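Local structure of NAD-dependent epimerase/dehydratase (Veillonella parvula, 4HNH) at residues I151-W156 with A173-A178. The protein binds NADP in a Rossmann-type domain and is probably an epimerase, dehydratase or reductase of the short-chain dehydrogenase class. Sequence-based numbering, arbitrary orientation.
Sequences ILRLTW and AQFNDA. With NAP (NADP nicotinamide-adenine-dinucleotide phosphate), chain C.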
loop_
_atom_site.group_PDB
_atom_site.type_symbol
_atom_site.label_atom_id
_atom_site.label_comp_id
_atom_site.label_asym_id
_atom_site.label_seq_id
_atom_site.Cartn_x
_atom_site.Cartn_y
_atom_site.Cartn_z
ATOM N N ILE A 151 2.997 0.748 -7.636
ATOM C CA ILE A 151 2.409 -0.446 -7.045
ATOM C C ILE A 151 3.537 -1.130 -6.297
ATOM O O ILE A 151 4.630 -1.271 -6.832
ATOM C CB ILE A 151 1.846 -1.391 -8.120
ATOM C CG1 ILE A 151 0.604 -0.771 -8.791
ATOM C CG2 ILE A 151 1.481 -2.741 -7.517
ATOM C CD1 ILE A 151 0.124 -1.509 -10.032
ATOM N N LEU A 152 3.293 -1.452 -5.033
ATOM C CA LEU A 152 4.253 -2.217 -4.244
ATOM C C LEU A 152 3.743 -3.649 -4.161
ATOM O O LEU A 152 2.696 -3.906 -3.584
ATOM C CB LEU A 152 4.406 -1.613 -2.848
ATOM C CG LEU A 152 4.933 -0.178 -2.843
ATOM C CD1 LEU A 152 5.091 0.342 -1.415
ATOM C CD2 LEU A 152 6.259 -0.087 -3.579
ATOM N N ARG A 153 4.459 -4.576 -4.795
ATOM C CA ARG A 153 4.080 -5.982 -4.734
ATOM C C ARG A 153 4.687 -6.611 -3.486
ATOM O O ARG A 153 5.898 -6.842 -3.427
ATOM C CB ARG A 153 4.581 -6.704 -5.978
ATOM C CG ARG A 153 3.846 -6.270 -7.240
ATOM C CD ARG A 153 4.422 -6.943 -8.481
ATOM N NE ARG A 153 5.669 -6.334 -8.947
ATOM C CZ ARG A 153 6.845 -6.953 -9.014
ATOM N NH1 ARG A 153 6.971 -8.218 -8.627
ATOM N NH2 ARG A 153 7.912 -6.297 -9.476
ATOM N N LEU A 154 3.849 -6.875 -2.486
ATOM C CA LEU A 154 4.344 -7.364 -1.213
ATOM C C LEU A 154 4.332 -8.877 -1.144
ATOM O O LEU A 154 3.350 -9.533 -1.531
ATOM C CB LEU A 154 3.529 -6.800 -0.055
ATOM C CG LEU A 154 3.329 -5.279 -0.030
ATOM C CD1 LEU A 154 2.527 -4.870 1.192
ATOM C CD2 LEU A 154 4.662 -4.523 -0.130
ATOM N N THR A 155 5.424 -9.430 -0.635
ATOM C CA THR A 155 5.446 -10.855 -0.344
ATOM C C THR A 155 4.776 -11.099 1.003
ATOM O O THR A 155 4.164 -10.191 1.567
ATOM C CB THR A 155 6.868 -11.418 -0.460
ATOM O OG1 THR A 155 6.839 -12.838 -0.292
ATOM C CG2 THR A 155 7.805 -10.782 0.560
ATOM N N TRP A 156 4.846 -12.317 1.520
ATOM C CA TRP A 156 4.084 -12.643 2.721
ATOM C C TRP A 156 4.463 -11.781 3.928
ATOM O O TRP A 156 5.641 -11.570 4.213
ATOM C CB TRP A 156 4.228 -14.122 3.065
ATOM C CG TRP A 156 3.538 -15.019 2.099
ATOM C CD1 TRP A 156 4.076 -15.614 0.982
ATOM C CD2 TRP A 156 2.171 -15.440 2.156
ATOM N NE1 TRP A 156 3.126 -16.382 0.353
ATOM C CE2 TRP A 156 1.948 -16.294 1.053
ATOM C CE3 TRP A 156 1.123 -15.197 3.046
ATOM C CZ2 TRP A 156 0.705 -16.896 0.809
ATOM C CZ3 TRP A 156 -0.103 -15.785 2.805
ATOM C CH2 TRP A 156 -0.304 -16.629 1.701
ATOM N N ALA A 173 11.662 -9.233 -12.582
ATOM C CA ALA A 173 12.738 -9.963 -11.901
ATOM C C ALA A 173 12.189 -11.118 -11.078
ATOM O O ALA A 173 11.078 -11.047 -10.545
ATOM C CB ALA A 173 13.556 -9.022 -10.998
ATOM N N GLN A 174 12.968 -12.187 -10.972
ATOM C CA GLN A 174 12.593 -13.263 -10.063
ATOM C C GLN A 174 12.464 -12.710 -8.645
ATOM O O GLN A 174 13.344 -11.992 -8.174
ATOM C CB GLN A 174 13.608 -14.411 -10.106
ATOM C CG GLN A 174 13.165 -15.629 -9.310
ATOM C CD GLN A 174 13.869 -16.904 -9.731
ATOM O OE1 GLN A 174 13.945 -17.221 -10.915
ATOM N NE2 GLN A 174 14.383 -17.644 -8.755
ATOM N N PHE A 175 11.364 -13.045 -7.974
ATOM C CA PHE A 175 11.095 -12.555 -6.623
ATOM C C PHE A 175 11.360 -13.716 -5.652
ATOM O O PHE A 175 10.510 -14.587 -5.453
ATOM C CB PHE A 175 9.640 -12.082 -6.570
ATOM C CG PHE A 175 9.295 -11.200 -5.399
ATOM C CD1 PHE A 175 8.555 -10.048 -5.603
ATOM C CD2 PHE A 175 9.624 -11.558 -4.103
ATOM C CE1 PHE A 175 8.185 -9.237 -4.538
ATOM C CE2 PHE A 175 9.266 -10.755 -3.037
ATOM C CZ PHE A 175 8.544 -9.592 -3.252
ATOM N N ASN A 176 12.553 -13.749 -5.070
ATOM C CA ASN A 176 12.954 -14.910 -4.277
ATOM C C ASN A 176 12.619 -14.813 -2.797
ATOM O O ASN A 176 12.681 -15.820 -2.093
ATOM C CB ASN A 176 14.453 -15.178 -4.442
ATOM C CG ASN A 176 14.806 -15.609 -5.854
ATOM O OD1 ASN A 176 14.244 -16.569 -6.369
ATOM N ND2 ASN A 176 15.706 -14.872 -6.497
ATOM N N ASP A 177 12.264 -13.616 -2.321
ATOM C CA ASP A 177 11.992 -13.398 -0.894
ATOM C C ASP A 177 10.599 -13.879 -0.502
ATOM O O ASP A 177 9.601 -13.431 -1.064
ATOM C CB ASP A 177 12.163 -11.916 -0.513
ATOM C CG ASP A 177 13.565 -11.393 -0.773
ATOM O OD1 ASP A 177 14.529 -12.189 -0.814
ATOM O OD2 ASP A 177 13.708 -10.161 -0.883
ATOM N N ALA A 178 10.545 -14.797 0.462
ATOM C CA ALA A 178 9.297 -15.445 0.846
ATOM C C ALA A 178 8.495 -14.647 1.858
ATOM O O ALA A 178 7.367 -15.006 2.178
ATOM C CB ALA A 178 9.587 -16.834 1.412
HETATM P PA NAP C . -5.018 -5.175 6.068
HETATM O O1A NAP C . -4.728 -5.218 7.531
HETATM O O2A NAP C . -6.148 -6.134 5.846
HETATM O O5B NAP C . -5.459 -3.733 5.634
HETATM C C5B NAP C . -6.291 -3.545 4.525
HETATM C C4B NAP C . -7.281 -2.494 4.840
HETATM O O4B NAP C . -7.981 -2.109 3.652
HETATM C C3B NAP C . -8.290 -2.977 5.849
HETATM O O3B NAP C . -8.212 -2.236 7.008
HETATM C C2B NAP C . -9.592 -2.802 5.140
HETATM O O2B NAP C . -10.622 -2.268 5.950
HETATM C C1B NAP C . -9.259 -1.805 4.067
HETATM N N9A NAP C . -10.218 -1.941 3.008
HETATM C C8A NAP C . -10.243 -2.913 1.995
HETATM N N7A NAP C . -11.323 -2.714 1.238
HETATM C C5A NAP C . -12.045 -1.606 1.736
HETATM C C6A NAP C . -13.251 -0.932 1.352
HETATM N N6A NAP C . -13.991 -1.367 0.253
HETATM N N1A NAP C . -13.661 0.113 2.086
HETATM C C2A NAP C . -12.963 0.545 3.131
HETATM N N3A NAP C . -11.824 -0.050 3.533
HETATM C C4A NAP C . -11.351 -1.106 2.871
HETATM O O3 NAP C . -3.790 -5.638 5.181
HETATM P PN NAP C . -2.249 -5.251 5.389
HETATM O O1N NAP C . -1.531 -6.182 6.309
HETATM O O2N NAP C . -2.006 -3.903 5.983
HETATM O O5D NAP C . -1.614 -5.394 3.944
HETATM C C5D NAP C . -1.966 -4.454 2.939
HETATM C C4D NAP C . -2.591 -5.147 1.711
HETATM O O4D NAP C . -1.716 -6.045 1.098
HETATM C C3D NAP C . -3.872 -5.903 1.976
HETATM O O3D NAP C . -4.685 -5.755 0.888
HETATM C C2D NAP C . -3.389 -7.305 2.120
HETATM O O2D NAP C . -4.394 -8.216 1.866
HETATM C C1D NAP C . -2.345 -7.308 1.067
HETATM N N1N NAP C . -1.271 -8.321 1.236
HETATM C C2N NAP C . -1.293 -9.207 2.299
HETATM C C3N NAP C . -0.274 -10.144 2.455
HETATM C C7N NAP C . -0.296 -11.080 3.582
HETATM O O7N NAP C . 0.667 -11.773 3.814
HETATM N N7N NAP C . -1.458 -11.167 4.430
HETATM C C4N NAP C . 0.804 -10.153 1.504
HETATM C C5N NAP C . 0.776 -9.193 0.408
HETATM C C6N NAP C . -0.249 -8.311 0.313
HETATM P P2B NAP C . -11.485 -3.092 6.993
HETATM O O1X NAP C . -12.123 -4.375 6.485
HETATM O O2X NAP C . -10.604 -3.527 8.158
HETATM O O3X NAP C . -12.619 -2.234 7.538
HETATM O O HOH W 1 9.376 -9.133 -9.941
#
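F175 drives its ring between R153 and T155 where strand 148-158 of the Rossmann-type sheet passes the nicotinamide of NADP. Residues 173-178 belong to the loop that leads from strand 167-169 to strand 180-181, and F175 is its main foothold here. With CG anti to the backbone N (chi1 -164°), the phenyl group reaches across to the strand, and its CE1 edge meets the carbonyl O of R153, close to the ring plane, at 3.5 Å. CE2, on the other flank, lies 3.6 Å from T155 CB. F115 adds an edge-to-face ring contact to the same phenylalanine.

The R153 guanidinium passes F175 in the opposite sense, NH1 lying 3.9 Å from CD1 in the plane of the ring; the two planes stand 75° apart, so this is no flat stack. A bend at chi3 turns the group toward A173, where NH1 donates to a water at 2.9 Å and that water donates to A173 O. The charge is also anchored outside the loop, by a salt bridge to E114 and a hydrogen bond from NH2 to S205 O.

On the loop side of T155, the hydroxyl makes the one direct hydrogen bond between the segments: OG1 donates to D177 O over 2.9 Å, arriving 23° out of the carbonyl plane. The threonine backbone faces the other way, its O lying 3.4 Å from C4N of the nicotinamide, so one residue joins the loop to the cofactor's redox end. W156 follows, its indole NE1 hydrogen-bonded to T123 and CE3 near the carboxamide O7N, while A178 O sits 3.4 Å from W156 CB, at the edge of the indole.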